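Local coordinates for Orf c02003 protein (Sulfolobus solfataricus P2, PDB 2Q00) that is of unknown function but belongs to the archaeal PaREP1/PaREP8 family and folds as a compact, all-helical single chain, at residues Thr5-Glu15 against Lys108-Val119. Residues are numbered along the deposited sequence; the frame is centred on the assembly and turned at random.
Sequences TSAEVYYEEAE and KEDVRKLVIFAV
Tyr11 reaches across from helix 6-19 and presses its phenol end against CB and CG of Arg112, the two side chains crossing at about a right angle, with Tyr11 CZ lying 3.5 Å from Arg112 CG. With CG anti to the backbone N (chi1 -168°), the ring is directed at helix 101-122, where its edge meets Val111 CG1 and, in plane, the backbone O of Lys108. The hydroxyl also takes a weak hydrogen bond from Lys108 NZ, an ammonium shared with Glu109 and, at a long 3.6 Å from Lys108 NZ to Glu15 OE1, with Glu15, whose OE1 is hydrogen-bonded to Tyr30 of helix 23-45. Ala7 CB sits 4.0 Å from Val115 CG1 where the axes of 6-15 and 108-119 run nearly antiparallel (156°). At the far end Val119 CG2 abuts Glu8 CD at 3.6 Å. That carboxylate closes a capping box: OE1 accepts from Thr5 N (2.8 Å) and Thr5 OG1 on its anti side, while Glu8 N donates to Thr5 OG1. Were Glu8 replaced by alanine, Thr5 N and OG1 would be likely to lose their shared acceptor, and Val119 CG2 the carboxylate it packs against. The contact thus pairs a small apolar centre with polar ends, one fixing the start of helix 6-19, the other a loose ionic cluster in which Lys108 meets Glu109 of its own helix and, at long range, Glu15.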
ATOM      1  N   THR A   5      -7.865 -10.600   1.723  1.00 47.27           N
ATOM      2  CA  THR A   5      -8.302  -9.229   1.552  1.00 44.34           C
ATOM      3  C   THR A   5      -7.803  -8.803   0.189  1.00 41.72           C
ATOM      4  O   THR A   5      -6.966  -9.484  -0.406  1.00 44.39           O
ATOM      5  CB  THR A   5      -7.675  -8.336   2.628  1.00 46.57           C
ATOM      6  OG1 THR A   5      -6.245  -8.447   2.571  1.00 44.79           O
ATOM      7  CG2 THR A   5      -8.142  -8.776   4.011  1.00 45.18           C
ATOM      8  N   SER A   6      -8.328  -7.704  -0.332  1.00 39.44           N
ATOM      9  CA  SER A   6      -7.855  -7.218  -1.622  1.00 39.46           C
ATOM     10  C   SER A   6      -6.364  -6.849  -1.483  1.00 38.43           C
ATOM     11  O   SER A   6      -5.577  -7.005  -2.416  1.00 39.26           O
ATOM     12  CB  SER A   6      -8.656  -5.988  -2.033  1.00 39.45           C
ATOM     13  OG  SER A   6      -8.612  -5.003  -1.018  1.00 37.43           O
ATOM     14  N   ALA A   7      -5.989  -6.375  -0.300  1.00 39.22           N
ATOM     15  CA  ALA A   7      -4.602  -5.992  -0.021  1.00 41.91           C
ATOM     16  C   ALA A   7      -3.680  -7.202  -0.195  1.00 41.35           C
ATOM     17  O   ALA A   7      -2.681  -7.137  -0.925  1.00 42.49           O
ATOM     18  CB  ALA A   7      -4.489  -5.448   1.393  1.00 39.71           C
ATOM     19  N   GLU A   8      -4.037  -8.307   0.460  1.00 40.07           N
ATOM     20  CA  GLU A   8      -3.257  -9.540   0.385  1.00 39.11           C
ATOM     21  C   GLU A   8      -3.124 -10.083  -1.026  1.00 41.09           C
ATOM     22  O   GLU A   8      -2.076 -10.625  -1.398  1.00 47.69           O
ATOM     23  CB  GLU A   8      -3.876 -10.602   1.285  1.00 37.73           C
ATOM     24  CG  GLU A   8      -3.758 -10.277   2.756  1.00 44.22           C
ATOM     25  CD  GLU A   8      -4.601 -11.183   3.638  1.00 54.80           C
ATOM     26  OE1 GLU A   8      -5.848 -11.061   3.596  1.00 60.50           O
ATOM     27  OE2 GLU A   8      -4.016 -12.014   4.372  1.00 59.13           O
ATOM     28  N   VAL A   9      -4.178  -9.924  -1.817  1.00 40.63           N
ATOM     29  CA  VAL A   9      -4.176 -10.415  -3.192  1.00 42.89           C
ATOM     30  C   VAL A   9      -3.231  -9.626  -4.095  1.00 42.50           C
ATOM     31  O   VAL A   9      -2.490 -10.211  -4.894  1.00 44.75           O
ATOM     32  CB  VAL A   9      -5.588 -10.386  -3.801  1.00 44.47           C
ATOM     33  CG1 VAL A   9      -5.530 -10.841  -5.235  1.00 40.66           C
ATOM     34  CG2 VAL A   9      -6.508 -11.292  -3.007  1.00 44.34           C
ATOM     35  N   TYR A  10      -3.271  -8.302  -3.991  1.00 41.99           N
ATOM     36  CA  TYR A  10      -2.371  -7.474  -4.789  1.00 41.61           C
ATOM     37  C   TYR A  10      -0.926  -7.805  -4.450  1.00 37.63           C
ATOM     38  O   TYR A  10      -0.091  -7.892  -5.334  1.00 38.60           O
ATOM     39  CB  TYR A  10      -2.645  -5.985  -4.546  1.00 41.17           C
ATOM     40  CG  TYR A  10      -3.771  -5.457  -5.389  1.00 39.38           C
ATOM     41  CD1 TYR A  10      -3.725  -5.561  -6.785  1.00 33.80           C
ATOM     42  CD2 TYR A  10      -4.863  -4.818  -4.806  1.00 37.75           C
ATOM     43  CE1 TYR A  10      -4.734  -5.026  -7.573  1.00 32.26           C
ATOM     44  CE2 TYR A  10      -5.883  -4.284  -5.589  1.00 32.14           C
ATOM     45  CZ  TYR A  10      -5.809  -4.380  -6.968  1.00 37.79           C
ATOM     46  OH  TYR A  10      -6.762  -3.752  -7.741  1.00 42.65           O
ATOM     47  N   TYR A  11      -0.644  -7.996  -3.167  1.00 39.29           N
ATOM     48  CA  TYR A  11       0.702  -8.336  -2.720  1.00 44.48           C
ATOM     49  C   TYR A  11       1.181  -9.638  -3.377  1.00 46.22           C
ATOM     50  O   TYR A  11       2.277  -9.699  -3.948  1.00 47.52           O
ATOM     51  CB  TYR A  11       0.739  -8.509  -1.201  1.00 45.57           C
ATOM     52  CG  TYR A  11       2.146  -8.577  -0.643  1.00 51.17           C
ATOM     53  CD1 TYR A  11       2.915  -7.415  -0.499  1.00 50.15           C
ATOM     54  CD2 TYR A  11       2.723  -9.799  -0.303  1.00 56.52           C
ATOM     55  CE1 TYR A  11       4.219  -7.469  -0.036  1.00 50.26           C
ATOM     56  CE2 TYR A  11       4.030  -9.868   0.161  1.00 57.62           C
ATOM     57  CZ  TYR A  11       4.776  -8.699   0.293  1.00 56.83           C
ATOM     58  OH  TYR A  11       6.075  -8.761   0.746  1.00 58.00           O
ATOM     59  N   GLU A  12       0.361 -10.681  -3.279  1.00 46.42           N
ATOM     60  CA  GLU A  12       0.707 -11.964  -3.873  1.00 45.21           C
ATOM     61  C   GLU A  12       0.962 -11.803  -5.369  1.00 44.82           C
ATOM     62  O   GLU A  12       1.920 -12.375  -5.891  1.00 46.73           O
ATOM     63  CB  GLU A  12      -0.402 -12.977  -3.636  1.00 47.17           C
ATOM     64  N   GLU A  13       0.118 -11.031  -6.060  1.00 42.90           N
ATOM     65  CA  GLU A  13       0.319 -10.817  -7.495  1.00 47.88           C
ATOM     66  C   GLU A  13       1.618 -10.012  -7.750  1.00 48.54           C
ATOM     67  O   GLU A  13       2.307 -10.225  -8.765  1.00 49.42           O
ATOM     68  CB  GLU A  13      -0.882 -10.084  -8.118  1.00 45.54           C
ATOM     69  CG  GLU A  13      -2.239 -10.758  -7.909  1.00 56.87           C
ATOM     70  CD  GLU A  13      -3.376 -10.009  -8.626  1.00 60.37           C
ATOM     71  OE1 GLU A  13      -3.401  -8.750  -8.561  1.00 64.66           O
ATOM     72  OE2 GLU A  13      -4.248 -10.676  -9.250  1.00 62.10           O
ATOM     73  N   ALA A  14       1.954  -9.094  -6.842  1.00 47.16           N
ATOM     74  CA  ALA A  14       3.186  -8.317  -6.994  1.00 46.62           C
ATOM     75  C   ALA A  14       4.353  -9.304  -6.836  1.00 45.44           C
ATOM     76  O   ALA A  14       5.303  -9.286  -7.614  1.00 43.08           O
ATOM     77  CB  ALA A  14       3.267  -7.215  -5.940  1.00 41.99           C
ATOM     78  N   GLU A  15       4.254 -10.171  -5.832  1.00 47.79           N
ATOM     79  CA  GLU A  15       5.274 -11.181  -5.574  1.00 50.67           C
ATOM     80  C   GLU A  15       5.515 -12.047  -6.822  1.00 52.29           C
ATOM     81  O   GLU A  15       6.659 -12.336  -7.171  1.00 54.12           O
ATOM     82  CB  GLU A  15       4.833 -12.076  -4.417  1.00 45.21           C
ATOM     83  CG  GLU A  15       4.688 -11.381  -3.079  1.00 50.84           C
ATOM     84  CD  GLU A  15       6.015 -11.230  -2.352  1.00 55.20           C
ATOM     85  OE1 GLU A  15       6.786 -10.296  -2.675  1.00 56.77           O
ATOM     86  OE2 GLU A  15       6.295 -12.057  -1.457  1.00 62.59           O
ATOM     87  N   LYS A 108       9.170  -2.885  -1.159  1.00 44.85           N
ATOM     88  CA  LYS A 108       8.036  -3.813  -1.084  1.00 45.36           C
ATOM     89  C   LYS A 108       7.905  -4.388   0.328  1.00 45.70           C
ATOM     90  O   LYS A 108       6.804  -4.691   0.787  1.00 46.65           O
ATOM     91  CB  LYS A 108       8.205  -4.959  -2.102  1.00 43.81           C
ATOM     92  CG  LYS A 108       8.252  -6.365  -1.479  1.00 46.16           C
ATOM     93  CD  LYS A 108       9.400  -7.160  -2.059  1.00 37.82           C
ATOM     94  CE  LYS A 108       9.262  -8.663  -1.801  1.00 42.65           C
ATOM     95  NZ  LYS A 108       9.251  -9.048  -0.359  1.00 50.28           N
ATOM     96  N   GLU A 109       9.032  -4.524   1.021  1.00 44.45           N
ATOM     97  CA  GLU A 109       9.003  -5.061   2.380  1.00 45.48           C
ATOM     98  C   GLU A 109       8.213  -4.141   3.315  1.00 42.58           C
ATOM     99  O   GLU A 109       7.585  -4.604   4.264  1.00 44.11           O
ATOM    100  CB  GLU A 109      10.429  -5.264   2.899  1.00 45.63           C
ATOM    101  CG  GLU A 109      10.533  -6.196   4.104  1.00 59.09           C
ATOM    102  CD  GLU A 109       9.839  -7.553   3.893  1.00 67.08           C
ATOM    103  OE1 GLU A 109      10.036  -8.214   2.833  1.00 60.51           O
ATOM    104  OE2 GLU A 109       9.096  -7.959   4.811  1.00 70.41           O
ATOM    105  N   ASP A 110       8.242  -2.838   3.053  1.00 42.96           N
ATOM    106  CA  ASP A 110       7.492  -1.892   3.880  1.00 44.11           C
ATOM    107  C   ASP A 110       5.986  -2.041   3.571  1.00 45.82           C
ATOM    108  O   ASP A 110       5.119  -1.775   4.428  1.00 40.55           O
ATOM    109  CB  ASP A 110       7.947  -0.445   3.607  1.00 45.51           C
ATOM    110  CG  ASP A 110       9.339  -0.133   4.172  1.00 52.90           C
ATOM    111  OD1 ASP A 110       9.728  -0.693   5.224  1.00 50.71           O
ATOM    112  OD2 ASP A 110      10.046   0.702   3.563  1.00 56.67           O
ATOM    113  N   VAL A 111       5.686  -2.442   2.336  1.00 45.28           N
ATOM    114  CA  VAL A 111       4.302  -2.667   1.932  1.00 50.15           C
ATOM    115  C   VAL A 111       3.761  -3.886   2.694  1.00 49.07           C
ATOM    116  O   VAL A 111       2.650  -3.853   3.217  1.00 50.44           O
ATOM    117  CB  VAL A 111       4.187  -2.949   0.421  1.00 48.24           C
ATOM    118  CG1 VAL A 111       2.744  -3.273   0.068  1.00 56.95           C
ATOM    119  CG2 VAL A 111       4.670  -1.744  -0.370  1.00 52.47           C
ATOM    120  N   ARG A 112       4.561  -4.951   2.759  1.00 49.25           N
ATOM    121  CA  ARG A 112       4.159  -6.167   3.457  1.00 50.32           C
ATOM    122  C   ARG A 112       3.718  -5.850   4.880  1.00 52.11           C
ATOM    123  O   ARG A 112       2.665  -6.298   5.336  1.00 54.64           O
ATOM    124  CB  ARG A 112       5.313  -7.169   3.519  1.00 51.05           C
ATOM    125  CG  ARG A 112       4.873  -8.608   3.815  1.00 58.04           C
ATOM    126  CD  ARG A 112       5.948  -9.413   4.563  1.00 61.14           C
ATOM    127  NE  ARG A 112       5.926 -10.844   4.237  1.00 72.54           N
ATOM    128  CZ  ARG A 112       4.877 -11.659   4.389  1.00 80.70           C
ATOM    129  NH1 ARG A 112       3.719 -11.209   4.871  1.00 79.46           N
ATOM    130  NH2 ARG A 112       4.984 -12.937   4.038  1.00 75.23           N
ATOM    131  N   LYS A 113       4.531  -5.072   5.579  1.00 50.46           N
ATOM    132  CA  LYS A 113       4.251  -4.694   6.960  1.00 47.59           C
ATOM    133  C   LYS A 113       2.955  -3.900   7.034  1.00 44.44           C
ATOM    134  O   LYS A 113       2.187  -4.001   7.985  1.00 43.98           O
ATOM    135  CB  LYS A 113       5.421  -3.856   7.503  1.00 48.89           C
ATOM    136  CG  LYS A 113       5.500  -3.766   9.023  1.00 56.99           C
ATOM    137  CD  LYS A 113       6.876  -3.243   9.472  1.00 64.47           C
ATOM    138  CE  LYS A 113       7.008  -3.159  10.993  1.00 65.88           C
ATOM    139  NZ  LYS A 113       8.315  -2.550  11.382  1.00 68.92           N
ATOM    140  N   LEU A 114       2.720  -3.102   6.011  1.00 44.61           N
ATOM    141  CA  LEU A 114       1.525  -2.290   5.970  1.00 45.45           C
ATOM    142  C   LEU A 114       0.325  -3.195   5.750  1.00 46.22           C
ATOM    143  O   LEU A 114      -0.697  -3.072   6.419  1.00 43.84           O
ATOM    144  CB  LEU A 114       1.649  -1.281   4.830  1.00 44.73           C
ATOM    145  CG  LEU A 114       0.496  -0.319   4.613  1.00 45.53           C
ATOM    146  CD1 LEU A 114       0.108   0.352   5.924  1.00 42.56           C
ATOM    147  CD2 LEU A 114       0.911   0.696   3.563  1.00 44.82           C
ATOM    148  N   VAL A 115       0.468  -4.117   4.812  1.00 46.54           N
ATOM    149  CA  VAL A 115      -0.610  -5.028   4.486  1.00 49.19           C
ATOM    150  C   VAL A 115      -1.061  -5.805   5.716  1.00 53.04           C
ATOM    151  O   VAL A 115      -2.254  -5.851   6.017  1.00 54.62           O
ATOM    152  CB  VAL A 115      -0.182  -6.009   3.373  1.00 45.74           C
ATOM    153  CG1 VAL A 115      -1.249  -7.059   3.151  1.00 43.69           C
ATOM    154  CG2 VAL A 115       0.065  -5.238   2.082  1.00 44.28           C
ATOM    155  N   ILE A 116      -0.104  -6.388   6.436  1.00 56.99           N
ATOM    156  CA  ILE A 116      -0.435  -7.171   7.618  1.00 58.65           C
ATOM    157  C   ILE A 116      -1.047  -6.321   8.721  1.00 58.33           C
ATOM    158  O   ILE A 116      -1.923  -6.784   9.439  1.00 61.02           O
ATOM    159  CB  ILE A 116       0.797  -7.913   8.163  1.00 60.55           C
ATOM    160  CG1 ILE A 116       1.840  -6.907   8.640  1.00 71.78           C
ATOM    161  CG2 ILE A 116       1.375  -8.823   7.070  1.00 57.98           C
ATOM    162  CD1 ILE A 116       3.015  -7.536   9.377  1.00 83.50           C
ATOM    163  N   PHE A 117      -0.602  -5.080   8.863  1.00 59.23           N
ATOM    164  CA  PHE A 117      -1.183  -4.227   9.882  1.00 60.43           C
ATOM    165  C   PHE A 117      -2.677  -4.137   9.608  1.00 59.57           C
ATOM    166  O   PHE A 117      -3.491  -4.266  10.521  1.00 60.63           O
ATOM    167  CB  PHE A 117      -0.571  -2.820   9.857  1.00 59.84           C
ATOM    168  CG  PHE A 117       0.753  -2.711  10.573  1.00 67.89           C
ATOM    169  CD1 PHE A 117       0.947  -3.332  11.809  1.00 72.37           C
ATOM    170  CD2 PHE A 117       1.791  -1.946  10.035  1.00 68.74           C
ATOM    171  CE1 PHE A 117       2.157  -3.191  12.500  1.00 72.92           C
ATOM    172  CE2 PHE A 117       2.998  -1.798  10.714  1.00 62.08           C
ATOM    173  CZ  PHE A 117       3.188  -2.417  11.948  1.00 64.12           C
ATOM    174  N   ALA A 118      -3.028  -3.923   8.343  1.00 57.71           N
ATOM    175  CA  ALA A 118      -4.426  -3.820   7.952  1.00 57.25           C
ATOM    176  C   ALA A 118      -5.165  -5.103   8.314  1.00 57.65           C
ATOM    177  O   ALA A 118      -6.110  -5.100   9.109  1.00 54.87           O
ATOM    178  CB  ALA A 118      -4.530  -3.563   6.464  1.00 56.14           C
ATOM    179  N   VAL A 119      -4.714  -6.202   7.726  1.00 58.11           N
ATOM    180  CA  VAL A 119      -5.300  -7.504   7.975  1.00 58.70           C
ATOM    181  C   VAL A 119      -5.556  -7.730   9.467  1.00 62.17           C
ATOM    182  O   VAL A 119      -6.542  -8.365   9.850  1.00 61.70           O
ATOM    183  CB  VAL A 119      -4.376  -8.602   7.449  1.00 55.84           C
ATOM    184  CG1 VAL A 119      -4.950  -9.966   7.777  1.00 58.02           C
ATOM    185  CG2 VAL A 119      -4.214  -8.446   5.953  1.00 49.90           C
TER